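PDB 2D8D: phospho-2-dehydro-3-deoxyheptonate aldolase/chorismate mutase from Thermus thermophilus, which probably catalyses, through this N-terminal type II chorismate mutase domain, the rearrangement of chorismate to prephenate, and 3-deoxy-7-phosphoheptulonate synthesis through the rest of the full-length protein. Local coordinates for residues S24-L29 with K75-A80. Residues are numbered along the deposited sequence; the frame is centred on the assembly and turned at random.
Sequences SERGRL and KEIFKA
Within 24-29, R26 alone reaches I77 and F78. NH2 of R26 approaches the F78 ring obliquely, nearest CE1 at 2.9 Å, an unusually short separation on which little should be rested, while R26 CZ stands 3.6 Å from the same F78 atom. The two side chains run at about a right angle and the planes of guanidinium and ring are turned 39° apart, so the groups neither stack flat nor meet squarely. F78 CD1 and I77 CG2 lie over one and the same face of the guanidinium; lower down, R26 CD packs on I77 CG2 at 3.8 Å. With CG of R26 anti to the backbone N (chi1 -168°) and the chain stretched out from CG to NE, the extended side chain reaches from helix 4-40 to helix 67-84. Its polar end is fixed from beyond them: NE makes a hydrogen bond to OD1 of N16 of the second subunit, and V12 of that subunit packs on the side chain. M53 of helix 47-60 touches both R26 and F78, and F78 also touches L54. A leucine in place of R26 would probably leave N16 of the second subunit without this bond and F78 without the flat group at its CE1 side. A buried arginine reaching from the long first helix to the last, joined there by the partner chain, is consistent with the active-site region of the intertwined all-helical AroQ chorismate mutase dimer.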
ATOM      1  N   SER B  24      -7.246   0.385  -4.142  1.00  7.40           N
ATOM      2  CA  SER B  24      -8.250   0.248  -5.188  1.00  7.65           C
ATOM      3  C   SER B  24      -8.712   1.617  -5.677  1.00  8.45           C
ATOM      4  O   SER B  24      -8.930   1.813  -6.872  1.00  8.81           O
ATOM      5  CB  SER B  24      -9.433  -0.585  -4.683  1.00  8.65           C
ATOM      6  OG  SER B  24      -9.020  -1.914  -4.386  1.00  8.61           O
ATOM      7  N   GLU B  25      -8.853   2.562  -4.755  1.00  8.01           N
ATOM      8  CA  GLU B  25      -9.256   3.911  -5.121  1.00  9.02           C
ATOM      9  C   GLU B  25      -8.170   4.523  -6.007  1.00  8.80           C
ATOM     10  O   GLU B  25      -8.469   5.169  -7.017  1.00  9.40           O
ATOM     11  CB  GLU B  25      -9.440   4.770  -3.874  1.00 10.40           C
ATOM     12  CG  GLU B  25     -10.027   6.138  -4.166  1.00 13.09           C
ATOM     13  CD  GLU B  25     -10.203   6.979  -2.922  1.00 15.26           C
ATOM     14  OE1 GLU B  25     -10.206   6.410  -1.812  1.00 16.76           O
ATOM     15  OE2 GLU B  25     -10.352   8.212  -3.057  1.00 16.82           O
ATOM     16  N   ARG B  26      -6.911   4.321  -5.623  1.00  8.39           N
ATOM     17  CA  ARG B  26      -5.792   4.844  -6.396  1.00  8.24           C
ATOM     18  C   ARG B  26      -5.830   4.216  -7.784  1.00  8.48           C
ATOM     19  O   ARG B  26      -5.556   4.876  -8.789  1.00  8.89           O
ATOM     20  CB  ARG B  26      -4.455   4.508  -5.725  1.00  8.04           C
ATOM     21  CG  ARG B  26      -3.280   5.264  -6.315  1.00  9.07           C
ATOM     22  CD  ARG B  26      -1.956   4.838  -5.704  1.00  9.84           C
ATOM     23  NE  ARG B  26      -0.894   5.764  -6.079  1.00  9.93           N
ATOM     24  CZ  ARG B  26      -0.319   5.810  -7.277  1.00 10.09           C
ATOM     25  NH1 ARG B  26      -0.686   4.970  -8.236  1.00 11.05           N
ATOM     26  NH2 ARG B  26       0.609   6.724  -7.526  1.00 13.43           N
ATOM     27  N   GLY B  27      -6.164   2.933  -7.829  1.00  8.62           N
ATOM     28  CA  GLY B  27      -6.237   2.238  -9.097  1.00  9.31           C
ATOM     29  C   GLY B  27      -7.267   2.846 -10.027  1.00  9.06           C
ATOM     30  O   GLY B  27      -7.013   3.017 -11.223  1.00  9.55           O
ATOM     31  N   ARG B  28      -8.437   3.180  -9.494  1.00  8.51           N
ATOM     32  CA  ARG B  28      -9.473   3.772 -10.328  1.00  8.42           C
ATOM     33  C   ARG B  28      -9.047   5.150 -10.829  1.00  7.80           C
ATOM     34  O   ARG B  28      -9.353   5.520 -11.964  1.00  8.91           O
ATOM     35  CB  ARG B  28     -10.796   3.868  -9.565  1.00  9.63           C
ATOM     36  CG  ARG B  28     -11.392   2.518  -9.177  1.00 12.19           C
ATOM     37  CD  ARG B  28     -12.854   2.661  -8.783  1.00 14.14           C
ATOM     38  NE  ARG B  28     -13.036   3.633  -7.707  1.00 16.20           N
ATOM     39  CZ  ARG B  28     -12.803   3.383  -6.422  1.00 16.25           C
ATOM     40  NH1 ARG B  28     -12.384   2.183  -6.038  1.00 15.97           N
ATOM     41  NH2 ARG B  28     -12.982   4.338  -5.522  1.00 16.99           N
ATOM     42  N   LEU B  29      -8.336   5.905  -9.998  1.00  7.98           N
ATOM     43  CA  LEU B  29      -7.874   7.228 -10.398  1.00  8.01           C
ATOM     44  C   LEU B  29      -6.865   7.140 -11.537  1.00  7.99           C
ATOM     45  O   LEU B  29      -6.953   7.884 -12.517  1.00  8.28           O
ATOM     46  CB  LEU B  29      -7.240   7.952  -9.209  1.00  8.85           C
ATOM     47  CG  LEU B  29      -8.203   8.474  -8.145  1.00  8.95           C
ATOM     48  CD1 LEU B  29      -7.419   8.922  -6.924  1.00 10.66           C
ATOM     49  CD2 LEU B  29      -9.024   9.626  -8.712  1.00 12.10           C
ATOM     50  N   LYS B  75       7.155   2.247  -5.126  1.00  9.09           N
ATOM     51  CA  LYS B  75       7.593   1.909  -6.479  1.00 11.06           C
ATOM     52  C   LYS B  75       6.792   0.695  -6.955  1.00 10.41           C
ATOM     53  O   LYS B  75       6.430   0.600  -8.125  1.00 11.14           O
ATOM     54  CB  LYS B  75       9.092   1.598  -6.513  1.00 11.43           C
ATOM     55  CG  LYS B  75       9.969   2.839  -6.454  1.00 13.26           C
ATOM     56  CD  LYS B  75      11.435   2.504  -6.683  1.00 17.29           C
ATOM     57  CE  LYS B  75      11.660   1.909  -8.065  1.00 21.13           C
ATOM     58  NZ  LYS B  75      11.187   2.815  -9.149  1.00 24.66           N
ATOM     59  N   GLU B  76       6.516  -0.230  -6.040  1.00 10.48           N
ATOM     60  CA  GLU B  76       5.733  -1.418  -6.367  1.00 11.24           C
ATOM     61  C   GLU B  76       4.303  -1.005  -6.702  1.00 10.60           C
ATOM     62  O   GLU B  76       3.699  -1.524  -7.638  1.00 11.28           O
ATOM     63  CB  GLU B  76       5.726  -2.398  -5.190  1.00 13.40           C
ATOM     64  CG  GLU B  76       7.044  -3.119  -4.973  1.00 16.97           C
ATOM     65  CD  GLU B  76       7.423  -3.987  -6.155  1.00 20.62           C
ATOM     66  OE1 GLU B  76       6.611  -4.858  -6.532  1.00 22.64           O
ATOM     67  OE2 GLU B  76       8.527  -3.799  -6.707  1.00 25.03           O
ATOM     68  N   ILE B  77       3.768  -0.062  -5.933  1.00 10.38           N
ATOM     69  CA  ILE B  77       2.417   0.430  -6.162  1.00 11.16           C
ATOM     70  C   ILE B  77       2.347   1.126  -7.520  1.00 11.45           C
ATOM     71  O   ILE B  77       1.377   0.964  -8.259  1.00 12.16           O
ATOM     72  CB  ILE B  77       1.994   1.412  -5.046  1.00 11.32           C
ATOM     73  CG1 ILE B  77       1.860   0.654  -3.723  1.00 11.91           C
ATOM     74  CG2 ILE B  77       0.686   2.101  -5.410  1.00 14.11           C
ATOM     75  CD1 ILE B  77       1.598   1.540  -2.527  1.00 12.96           C
ATOM     76  N   PHE B  78       3.384   1.892  -7.852  1.00 12.39           N
ATOM     77  CA  PHE B  78       3.416   2.599  -9.128  1.00 14.03           C
ATOM     78  C   PHE B  78       3.563   1.613 -10.284  1.00 14.95           C
ATOM     79  O   PHE B  78       3.033   1.833 -11.372  1.00 15.75           O
ATOM     80  CB  PHE B  78       4.567   3.616  -9.165  1.00 15.06           C
ATOM     81  CG  PHE B  78       4.504   4.657  -8.075  1.00 16.10           C
ATOM     82  CD1 PHE B  78       3.296   4.988  -7.469  1.00 16.81           C
ATOM     83  CD2 PHE B  78       5.657   5.327  -7.674  1.00 18.54           C
ATOM     84  CE1 PHE B  78       3.238   5.967  -6.477  1.00 17.94           C
ATOM     85  CE2 PHE B  78       5.607   6.307  -6.684  1.00 16.31           C
ATOM     86  CZ  PHE B  78       4.395   6.628  -6.085  1.00 17.88           C
ATOM     87  N   LYS B  79       4.289   0.525 -10.040  1.00 15.54           N
ATOM     88  CA  LYS B  79       4.491  -0.503 -11.056  1.00 16.80           C
ATOM     89  C   LYS B  79       3.161  -1.175 -11.383  1.00 15.10           C
ATOM     90  O   LYS B  79       2.831  -1.391 -12.550  1.00 14.77           O
ATOM     91  CB  LYS B  79       5.493  -1.549 -10.557  1.00 18.52           C
ATOM     92  CG  LYS B  79       5.577  -2.792 -11.432  1.00 21.00           C
ATOM     93  CD  LYS B  79       6.755  -3.684 -11.056  1.00 23.36           C
ATOM     94  CE  LYS B  79       6.651  -4.217  -9.636  1.00 25.28           C
ATOM     95  NZ  LYS B  79       7.791  -5.121  -9.314  1.00 25.92           N
ATOM     96  N   ALA B  80       2.403  -1.498 -10.342  1.00 14.04           N
ATOM     97  CA  ALA B  80       1.108  -2.145 -10.508  1.00 13.75           C
ATOM     98  C   ALA B  80       0.161  -1.252 -11.300  1.00 12.79           C
ATOM     99  O   ALA B  80      -0.690  -1.740 -12.044  1.00 13.07           O
ATOM    100  CB  ALA B  80       0.511  -2.465  -9.144  1.00 13.48           C
TER